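Local atomic coordinates of halogenase (Chondromyces crocatus, PDB entry 3E1T), a protein that is an FAD-dependent halogenase that probably installs the chlorine atom during biosynthesis of the myxobacterial natural product chondrochloren. Residues V108-A111 / R112-M116; S314-H317 / L318-S322; N170-R173 / V174-A177. All coordinates share one frame; numbering follows the deposited sequence.

Contact 1. Residues V108-A111 / R112-M116. With FAD (flavin-adenine dinucleotide), chain C.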
loop_
_atom_site.group_PDB
_atom_site.type_symbol
_atom_site.label_atom_id
_atom_site.label_comp_id
_atom_site.label_asym_id
_atom_site.label_seq_id
_atom_site.Cartn_x
_atom_site.Cartn_y
_atom_site.Cartn_z
ATOM N N VAL A 108 2.886 -10.340 8.328
ATOM C CA VAL A 108 3.986 -9.854 9.152
ATOM C C VAL A 108 3.576 -8.857 10.211
ATOM O O VAL A 108 2.722 -7.998 9.982
ATOM C CB VAL A 108 5.130 -9.254 8.295
ATOM C CG1 VAL A 108 5.541 -10.220 7.193
ATOM C CG2 VAL A 108 4.743 -7.882 7.699
ATOM N N GLU A 109 4.196 -8.986 11.379
ATOM C CA GLU A 109 4.184 -7.927 12.364
ATOM C C GLU A 109 5.103 -6.857 11.801
ATOM O O GLU A 109 6.292 -7.089 11.587
ATOM C CB GLU A 109 4.690 -8.435 13.710
ATOM C CG GLU A 109 3.619 -9.137 14.525
ATOM C CD GLU A 109 4.188 -9.947 15.668
ATOM O OE1 GLU A 109 4.551 -11.124 15.432
ATOM O OE2 GLU A 109 4.255 -9.403 16.796
ATOM N N ARG A 110 4.535 -5.693 11.513
ATOM C CA ARG A 110 5.284 -4.648 10.825
ATOM C C ARG A 110 6.458 -4.125 11.652
ATOM O O ARG A 110 7.522 -3.836 11.107
ATOM C CB ARG A 110 4.358 -3.510 10.438
ATOM C CG ARG A 110 4.817 -2.774 9.242
ATOM C CD ARG A 110 4.744 -3.633 7.993
ATOM N NE ARG A 110 4.613 -2.810 6.796
ATOM C CZ ARG A 110 4.762 -1.487 6.737
ATOM N NH1 ARG A 110 5.095 -0.768 7.798
ATOM N NH2 ARG A 110 4.608 -0.878 5.579
ATOM N N ALA A 111 6.250 -4.017 12.963
ATOM C CA ALA A 111 7.318 -3.669 13.901
ATOM C C ALA A 111 8.571 -4.497 13.631
ATOM O O ALA A 111 9.648 -3.933 13.394
ATOM C CB ALA A 111 6.842 -3.845 15.351
ATOM N N ARG A 112 8.406 -5.826 13.626
ATOM C CA ARG A 112 9.506 -6.777 13.413
ATOM C C ARG A 112 9.991 -6.779 11.980
ATOM O O ARG A 112 11.178 -6.964 11.720
ATOM C CB ARG A 112 9.073 -8.214 13.716
ATOM C CG ARG A 112 8.318 -8.454 15.007
ATOM C CD ARG A 112 7.936 -9.937 15.077
ATOM N NE ARG A 112 9.088 -10.795 14.794
ATOM C CZ ARG A 112 9.027 -12.009 14.247
ATOM N NH1 ARG A 112 7.862 -12.549 13.900
ATOM N NH2 ARG A 112 10.147 -12.692 14.046
ATOM N N PHE A 113 9.057 -6.625 11.049
ATOM C CA PHE A 113 9.383 -6.682 9.632
ATOM C C PHE A 113 10.177 -5.454 9.183
ATOM O O PHE A 113 11.196 -5.589 8.503
ATOM C CB PHE A 113 8.107 -6.849 8.803
ATOM C CG PHE A 113 8.350 -6.945 7.332
ATOM C CD1 PHE A 113 8.898 -8.093 6.781
ATOM C CD2 PHE A 113 8.022 -5.883 6.487
ATOM C CE1 PHE A 113 9.129 -8.187 5.413
ATOM C CE2 PHE A 113 8.240 -5.968 5.119
ATOM C CZ PHE A 113 8.803 -7.128 4.580
ATOM N N ASP A 114 9.708 -4.265 9.558
ATOM C CA ASP A 114 10.409 -3.022 9.222
ATOM C C ASP A 114 11.790 -3.013 9.886
ATOM O O ASP A 114 12.780 -2.705 9.237
ATOM C CB ASP A 114 9.611 -1.791 9.661
ATOM C CG ASP A 114 8.312 -1.607 8.873
ATOM O OD1 ASP A 114 8.009 -2.437 8.001
ATOM O OD2 ASP A 114 7.587 -0.622 9.135
ATOM N N ASP A 115 11.834 -3.361 11.177
ATOM C CA ASP A 115 13.096 -3.447 11.942
ATOM C C ASP A 115 14.071 -4.386 11.242
ATOM O O ASP A 115 15.215 -4.024 10.971
ATOM C CB ASP A 115 12.840 -3.907 13.380
ATOM C CG ASP A 115 14.080 -3.801 14.265
ATOM O OD1 ASP A 115 14.771 -2.753 14.228
ATOM O OD2 ASP A 115 14.358 -4.764 15.007
ATOM N N MET A 116 13.598 -5.587 10.924
ATOM C CA MET A 116 14.365 -6.539 10.137
ATOM C C MET A 116 14.922 -5.894 8.862
ATOM O O MET A 116 16.108 -6.033 8.556
ATOM C CB MET A 116 13.498 -7.764 9.825
ATOM C CG MET A 116 14.093 -8.744 8.842
ATOM S SD MET A 116 13.150 -10.284 8.695
ATOM C CE MET A 116 13.690 -10.728 7.051
HETATM P PA FAD C . 5.596 3.881 6.192
HETATM O O1A FAD C . 5.485 2.400 6.442
HETATM O O2A FAD C . 4.477 4.700 6.737
HETATM O O5B FAD C . 6.974 4.377 6.873
HETATM C C5B FAD C . 7.410 5.723 6.766
HETATM C C4B FAD C . 8.435 6.014 7.866
HETATM O O4B FAD C . 8.806 7.378 7.864
HETATM C C3B FAD C . 7.857 5.725 9.247
HETATM O O3B FAD C . 8.724 4.823 9.898
HETATM C C2B FAD C . 7.852 7.059 9.964
HETATM O O2B FAD C . 8.249 6.895 11.297
HETATM C C1B FAD C . 8.878 7.859 9.183
HETATM N N9A FAD C . 8.665 9.317 9.161
HETATM C C8A FAD C . 7.490 10.021 9.089
HETATM N N7A FAD C . 7.795 11.340 9.071
HETATM C C5A FAD C . 9.141 11.487 9.114
HETATM C C6A FAD C . 9.995 12.601 9.130
HETATM N N6A FAD C . 9.516 13.848 9.228
HETATM N N1A FAD C . 11.354 12.398 9.178
HETATM C C2A FAD C . 11.882 11.134 9.245
HETATM N N3A FAD C . 11.032 10.048 9.242
HETATM C C4A FAD C . 9.693 10.220 9.171
HETATM N N1 FAD C . -0.259 -2.681 2.947
HETATM C C2 FAD C . 0.035 -3.997 2.724
HETATM O O2 FAD C . 1.001 -4.261 2.011
HETATM N N3 FAD C . -0.762 -4.979 3.285
HETATM C C4 FAD C . -1.850 -4.643 4.085
HETATM O O4 FAD C . -2.549 -5.515 4.604
HETATM C C4X FAD C . -2.154 -3.305 4.298
HETATM N N5 FAD C . -3.226 -2.930 5.086
HETATM C C5X FAD C . -3.499 -1.591 5.289
HETATM C C6 FAD C . -4.586 -1.199 6.077
HETATM C C7 FAD C . -4.856 0.165 6.274
HETATM C C7M FAD C . -6.146 0.564 6.932
HETATM C C8 FAD C . -4.042 1.138 5.682
HETATM C C8M FAD C . -4.413 2.604 5.699
HETATM C C9 FAD C . -2.957 0.740 4.910
HETATM C C9A FAD C . -2.679 -0.617 4.705
HETATM N N10 FAD C . -1.590 -0.982 3.937
HETATM C C10 FAD C . -1.331 -2.320 3.724
HETATM C "C1'" FAD C . -0.633 0.067 3.397
HETATM C "C2'" FAD C . 0.690 0.167 4.164
HETATM O "O2'" FAD C . 0.401 0.621 5.471
HETATM C "C3'" FAD C . 1.645 1.164 3.489
HETATM O "O3'" FAD C . 1.502 1.125 2.086
HETATM C "C4'" FAD C . 3.130 0.921 3.761
HETATM O "O4'" FAD C . 3.378 1.031 5.145
HETATM C "C5'" FAD C . 3.957 1.967 3.013
HETATM O "O5'" FAD C . 5.270 1.965 3.500
HETATM P P FAD C . 6.182 3.287 3.446
HETATM O O1P FAD C . 7.637 2.877 3.534
HETATM O O2P FAD C . 5.938 4.044 2.179
HETATM O O3P FAD C . 5.670 4.203 4.637
#
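The first turn of helix 110-123, on the wall of the FAD site, carries a salt bridge between Arg110 and Asp114, one turn apart and also hydrogen-bonded from Asp114 N to Arg110 O. Asp114 OD2 lies 2.8 Å from Arg110 NH1, while its other oxygen, OD1, stands over one face of the guanidinium, the planes 57° apart. A bend at chi2 (67°) brings the arginine head round to the carboxylate and on to the cofactor, where NH1 makes a weak hydrogen bond to FAD O1A; the approach of NH2 to O4' is too short to be trusted. The same aspartate also bridges to Arg43 and touches Pro17 of helix 17-27, which starts within what is probably the GxGxxG motif of a Rossmann-type fold. An alanine at Asp114 is likely to leave both arginines short of a counter-charge and the Arg110 head less firmly turned toward FAD. Glu109, at the N-cap position, crosses the Arg112 side chain at a slant: its OE1 is 3.9 Å from Arg112 NH1, a long salt bridge, and Arg112 has a firmer partner in Ala71 O. On the buried flank Val108 CG2 meets Phe113 CB at 3.7 Å, oblique to the ring.

Contact 2. Residues S314-H317 / L318-S322. With FAD (flavin-adenine dinucleotide), chain C.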
loop_
_atom_site.group_PDB
_atom_site.type_symbol
_atom_site.label_atom_id
_atom_site.label_comp_id
_atom_site.label_asym_id
_atom_site.label_seq_id
_atom_site.Cartn_x
_atom_site.Cartn_y
_atom_site.Cartn_z
ATOM N N SER A 314 -1.966 -4.159 -1.397
ATOM C CA SER A 314 -0.947 -3.736 -2.354
ATOM C C SER A 314 0.032 -2.681 -1.852
ATOM O O SER A 314 0.960 -2.342 -2.571
ATOM C CB SER A 314 -1.606 -3.235 -3.630
ATOM O OG SER A 314 -2.294 -2.022 -3.397
ATOM N N GLY A 315 -0.179 -2.176 -0.634
ATOM C CA GLY A 315 0.567 -1.027 -0.119
ATOM C C GLY A 315 2.069 -1.252 -0.045
ATOM O O GLY A 315 2.854 -0.471 -0.606
ATOM N N VAL A 316 2.482 -2.318 0.637
ATOM C CA VAL A 316 3.922 -2.572 0.798
ATOM C C VAL A 316 4.575 -2.936 -0.527
ATOM O O VAL A 316 5.731 -2.587 -0.768
ATOM C CB VAL A 316 4.235 -3.587 1.913
ATOM C CG1 VAL A 316 5.701 -4.007 1.878
ATOM C CG2 VAL A 316 3.885 -2.993 3.291
ATOM N N HIS A 317 3.834 -3.608 -1.405
ATOM C CA HIS A 317 4.334 -3.905 -2.738
ATOM C C HIS A 317 4.623 -2.618 -3.516
ATOM O O HIS A 317 5.674 -2.492 -4.149
ATOM C CB HIS A 317 3.334 -4.795 -3.496
ATOM C CG HIS A 317 3.517 -4.798 -4.983
ATOM N ND1 HIS A 317 4.646 -5.294 -5.592
ATOM C CD2 HIS A 317 2.701 -4.390 -5.982
ATOM C CE1 HIS A 317 4.528 -5.183 -6.904
ATOM N NE2 HIS A 317 3.357 -4.631 -7.168
ATOM N N LEU A 318 3.676 -1.680 -3.484
ATOM C CA LEU A 318 3.807 -0.415 -4.196
ATOM C C LEU A 318 4.997 0.383 -3.668
ATOM O O LEU A 318 5.772 0.932 -4.440
ATOM C CB LEU A 318 2.508 0.415 -4.081
ATOM C CG LEU A 318 1.362 -0.051 -4.997
ATOM C CD1 LEU A 318 0.106 0.761 -4.765
ATOM C CD2 LEU A 318 1.769 0.012 -6.444
ATOM N N ALA A 319 5.117 0.437 -2.347
ATOM C CA ALA A 319 6.236 1.117 -1.691
ATOM C C ALA A 319 7.594 0.527 -2.099
ATOM O O ALA A 319 8.533 1.270 -2.409
ATOM C CB ALA A 319 6.067 1.069 -0.188
ATOM N N THR A 320 7.682 -0.803 -2.119
ATOM C CA THR A 320 8.940 -1.493 -2.406
ATOM C C THR A 320 9.241 -1.509 -3.896
ATOM O O THR A 320 10.405 -1.474 -4.293
ATOM C CB THR A 320 8.979 -2.945 -1.830
ATOM O OG1 THR A 320 7.906 -3.733 -2.378
ATOM C CG2 THR A 320 8.880 -2.929 -0.307
ATOM N N TYR A 321 8.202 -1.558 -4.726
ATOM C CA TYR A 321 8.395 -1.477 -6.172
ATOM C C TYR A 321 8.846 -0.077 -6.568
ATOM O O TYR A 321 9.744 0.058 -7.389
ATOM C CB TYR A 321 7.121 -1.838 -6.921
ATOM C CG TYR A 321 7.188 -1.759 -8.423
ATOM C CD1 TYR A 321 8.182 -2.433 -9.143
ATOM C CD2 TYR A 321 6.226 -1.051 -9.139
ATOM C CE1 TYR A 321 8.215 -2.383 -10.530
ATOM C CE2 TYR A 321 6.263 -0.991 -10.517
ATOM C CZ TYR A 321 7.250 -1.664 -11.202
ATOM O OH TYR A 321 7.264 -1.610 -12.574
ATOM N N SER A 322 8.212 0.950 -6.006
ATOM C CA SER A 322 8.633 2.338 -6.282
ATOM C C SER A 322 10.051 2.622 -5.758
ATOM O O SER A 322 10.794 3.368 -6.387
ATOM C CB SER A 322 7.627 3.373 -5.768
ATOM O OG SER A 322 7.467 3.377 -4.354
HETATM P PA FAD C . 5.596 3.881 6.192
HETATM O O1A FAD C . 5.485 2.400 6.442
HETATM O O2A FAD C . 4.477 4.700 6.737
HETATM O O5B FAD C . 6.974 4.377 6.873
HETATM C C5B FAD C . 7.410 5.723 6.766
HETATM C C4B FAD C . 8.435 6.014 7.866
HETATM O O4B FAD C . 8.806 7.378 7.864
HETATM C C3B FAD C . 7.857 5.725 9.247
HETATM O O3B FAD C . 8.724 4.823 9.898
HETATM C C2B FAD C . 7.852 7.059 9.964
HETATM O O2B FAD C . 8.249 6.895 11.297
HETATM C C1B FAD C . 8.878 7.859 9.183
HETATM N N9A FAD C . 8.665 9.317 9.161
HETATM C C8A FAD C . 7.490 10.021 9.089
HETATM N N7A FAD C . 7.795 11.340 9.071
HETATM C C5A FAD C . 9.141 11.487 9.114
HETATM C C6A FAD C . 9.995 12.601 9.130
HETATM N N6A FAD C . 9.516 13.848 9.228
HETATM N N1A FAD C . 11.354 12.398 9.178
HETATM C C2A FAD C . 11.882 11.134 9.245
HETATM N N3A FAD C . 11.032 10.048 9.242
HETATM C C4A FAD C . 9.693 10.220 9.171
HETATM N N1 FAD C . -0.259 -2.681 2.947
HETATM C C2 FAD C . 0.035 -3.997 2.724
HETATM O O2 FAD C . 1.001 -4.261 2.011
HETATM N N3 FAD C . -0.762 -4.979 3.285
HETATM C C4 FAD C . -1.850 -4.643 4.085
HETATM O O4 FAD C . -2.549 -5.515 4.604
HETATM C C4X FAD C . -2.154 -3.305 4.298
HETATM N N5 FAD C . -3.226 -2.930 5.086
HETATM C C5X FAD C . -3.499 -1.591 5.289
HETATM C C6 FAD C . -4.586 -1.199 6.077
HETATM C C7 FAD C . -4.856 0.165 6.274
HETATM C C7M FAD C . -6.146 0.564 6.932
HETATM C C8 FAD C . -4.042 1.138 5.682
HETATM C C8M FAD C . -4.413 2.604 5.699
HETATM C C9 FAD C . -2.957 0.740 4.910
HETATM C C9A FAD C . -2.679 -0.617 4.705
HETATM N N10 FAD C . -1.590 -0.982 3.937
HETATM C C10 FAD C . -1.331 -2.320 3.724
HETATM C "C1'" FAD C . -0.633 0.067 3.397
HETATM C "C2'" FAD C . 0.690 0.167 4.164
HETATM O "O2'" FAD C . 0.401 0.621 5.471
HETATM C "C3'" FAD C . 1.645 1.164 3.489
HETATM O "O3'" FAD C . 1.502 1.125 2.086
HETATM C "C4'" FAD C . 3.130 0.921 3.761
HETATM O "O4'" FAD C . 3.378 1.031 5.145
HETATM C "C5'" FAD C . 3.957 1.967 3.013
HETATM O "O5'" FAD C . 5.270 1.965 3.500
HETATM P P FAD C . 6.182 3.287 3.446
HETATM O O1P FAD C . 7.637 2.877 3.534
HETATM O O2P FAD C . 5.938 4.044 2.179
HETATM O O3P FAD C . 5.670 4.203 4.637
HETATM O O HOH W 1 6.957 -5.629 -4.206
#
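Ser314 stands just before helix 315-333, and its carbonyl O receives Leu318 N at 2.9 Å. Its small side chain suits a buried spot where OG comes alongside Leu318 CD1, 3.9 Å away. Gly315, the first helical residue, lies against the ribityl chain, with CA 3.2 Å from FAD O3'; a beta-carbon here would collide with FAD C1', so the absence of a side chain lets the helix approach the cofactor. Val316 turns its N-H to the flavin, and the bond from Val316 N to FAD O2 is short and fairly straight (2.8 Å, 164°). With CG2 set beside its own backbone N, the valine also lays that methyl 3.4 Å from the same FAD O2, while CG1 meets Thr320 CG2. Thr320 OG1 lies 2.9 Å from Val316 O, though His317 O is near enough to compete for its proton. His317 is linked at ND1 to a water, which donates to Thr320 OG1, and at NE2 to Glu354 of helix 340-368. The imidazole is nearly parallel to the Tyr321 ring (11°), but with centroids 6.0 Å apart the two scarcely overlap. Farther along, Ala319 CB faces the pyrophosphate, its small methyl allowing the close approach. An amide at the start of a helix pointing at the C2 carbonyl, as in many flavoproteins, would probably stabilise negative charge on the N1-C2 side of the reduced flavin.

Contact 3. Residues N170-R173 / V174-A177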
loop_
_atom_site.group_PDB
_atom_site.type_symbol
_atom_site.label_atom_id
_atom_site.label_comp_id
_atom_site.label_asym_id
_atom_site.label_seq_id
_atom_site.Cartn_x
_atom_site.Cartn_y
_atom_site.Cartn_z
ATOM N N ASN A 170 2.404 8.257 4.966
ATOM C CA ASN A 170 1.199 9.051 4.728
ATOM C C ASN A 170 1.211 10.396 5.455
ATOM O O ASN A 170 0.558 11.352 5.026
ATOM C CB ASN A 170 -0.060 8.236 5.043
ATOM C CG ASN A 170 -0.326 8.100 6.536
ATOM O OD1 ASN A 170 0.266 7.256 7.224
ATOM N ND2 ASN A 170 -1.237 8.912 7.036
ATOM N N ARG A 171 1.966 10.467 6.549
ATOM C CA ARG A 171 2.078 11.709 7.309
ATOM C C ARG A 171 3.263 12.569 6.862
ATOM O O ARG A 171 3.731 13.404 7.630
ATOM C CB ARG A 171 2.175 11.425 8.817
ATOM C CG ARG A 171 0.989 10.667 9.411
ATOM C CD ARG A 171 -0.215 11.564 9.676
ATOM N NE ARG A 171 -0.068 12.336 10.912
ATOM C CZ ARG A 171 -0.911 13.281 11.323
ATOM N NH1 ARG A 171 -1.983 13.595 10.600
ATOM N NH2 ARG A 171 -0.678 13.919 12.464
ATOM N N THR A 172 3.759 12.366 5.641
ATOM C CA THR A 172 4.862 13.181 5.126
ATOM C C THR A 172 4.592 14.669 5.310
ATOM O O THR A 172 3.463 15.150 5.100
ATOM C CB THR A 172 5.159 12.916 3.634
ATOM O OG1 THR A 172 6.036 13.940 3.147
ATOM C CG2 THR A 172 3.873 12.929 2.791
ATOM N N ARG A 173 5.631 15.393 5.719
ATOM C CA ARG A 173 5.540 16.840 5.871
ATOM C C ARG A 173 6.293 17.575 4.756
ATOM O O ARG A 173 6.366 18.801 4.765
ATOM C CB ARG A 173 5.995 17.284 7.286
ATOM C CG ARG A 173 7.461 16.969 7.654
ATOM C CD ARG A 173 7.707 17.014 9.184
ATOM N NE ARG A 173 7.751 18.373 9.727
ATOM C CZ ARG A 173 7.648 18.674 11.022
ATOM N NH1 ARG A 173 7.488 17.718 11.933
ATOM N NH2 ARG A 173 7.696 19.940 11.409
ATOM N N VAL A 174 6.824 16.827 3.787
ATOM C CA VAL A 174 7.658 17.419 2.732
ATOM C C VAL A 174 7.197 17.147 1.300
ATOM O O VAL A 174 7.739 17.724 0.349
ATOM C CB VAL A 174 9.177 17.003 2.875
ATOM C CG1 VAL A 174 9.743 17.430 4.241
ATOM C CG2 VAL A 174 9.379 15.503 2.644
ATOM N N SER A 175 6.183 16.301 1.127
ATOM C CA SER A 175 5.774 15.911 -0.235
ATOM C C SER A 175 5.276 17.067 -1.084
ATOM O O SER A 175 5.377 17.012 -2.308
ATOM C CB SER A 175 4.732 14.787 -0.217
ATOM O OG SER A 175 3.492 15.262 0.271
ATOM N N GLN A 176 4.755 18.119 -0.450
ATOM C CA GLN A 176 4.243 19.278 -1.197
ATOM C C GLN A 176 5.328 20.026 -1.987
ATOM O O GLN A 176 5.029 20.814 -2.887
ATOM C CB GLN A 176 3.473 20.240 -0.283
ATOM C CG GLN A 176 4.353 21.090 0.616
ATOM C CD GLN A 176 4.920 20.315 1.785
ATOM O OE1 GLN A 176 4.504 19.184 2.064
ATOM N NE2 GLN A 176 5.880 20.925 2.490
ATOM N N ALA A 177 6.586 19.750 -1.669
ATOM C CA ALA A 177 7.702 20.269 -2.439
ATOM C C ALA A 177 7.771 19.638 -3.831
ATOM O O ALA A 177 8.347 20.231 -4.742
ATOM C CB ALA A 177 9.005 20.065 -1.687
#
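Hydrogen bonds to Thr172 shape the turn into Val174 and Ser175. Thr172 OG1 takes Val174 N at 3.1 Å and 161°, the bond that defines an ST turn, and Ser175 N at a similar distance but a poorer 131°, a weak bond. Chi1 of 168° swings the hydroxyl clear of its own N toward these amides, and OG1 is bonded to Asp166 as well, giving this one oxygen three polar partners. A second side-chain bond follows: bent at chi2, Gln176 folds back so that NE2 donates to Arg173 O at 3.2 Å, the acceptor lying in the plane of the amide. These bonds lie in the loop between strand 163-166, part of the five-stranded parallel sheet of the Rossmann-type domain, and strand 181-183. Among van der Waals contacts, Thr172 CG2 rests 3.6 Å from Ser175 CB, and Val174 CG2 lies 3.7 Å from Thr172 OG1. Branched and buried, Val174 fits between sheets, touching Met298 on strand 298-300 and Val137 on strand 133-140. The charged interaction leads outward: Arg173 is exposed, pairs with Glu133 through NH1, and its chain passes about 4 Å from FAD at the adenine end.

The three contacts follow the outstretched FAD. Contact 2 is buried, its centre about 6 Å from that of the chain, whereas contacts 1 and 3 are only partly buried, their centres about 15 and 16 Å out, and contact 3 includes exposed residues. Contacts 1 and 2 each form the first turn of a helix on the cofactor, and they touch where Arg110 NH2 packs on Val316 CG2, 3.2 Å apart. Their chemistry differs: 108-116 offers a charged side chain, paired with one carboxylate, to the pyrophosphate region, while 314-322 presents a backbone amide and small residues to the flavin ring and ribityl chain. Contact 3, touching neither, is a loop held by side-chain-to-backbone bonds, with an arginine near the adenine.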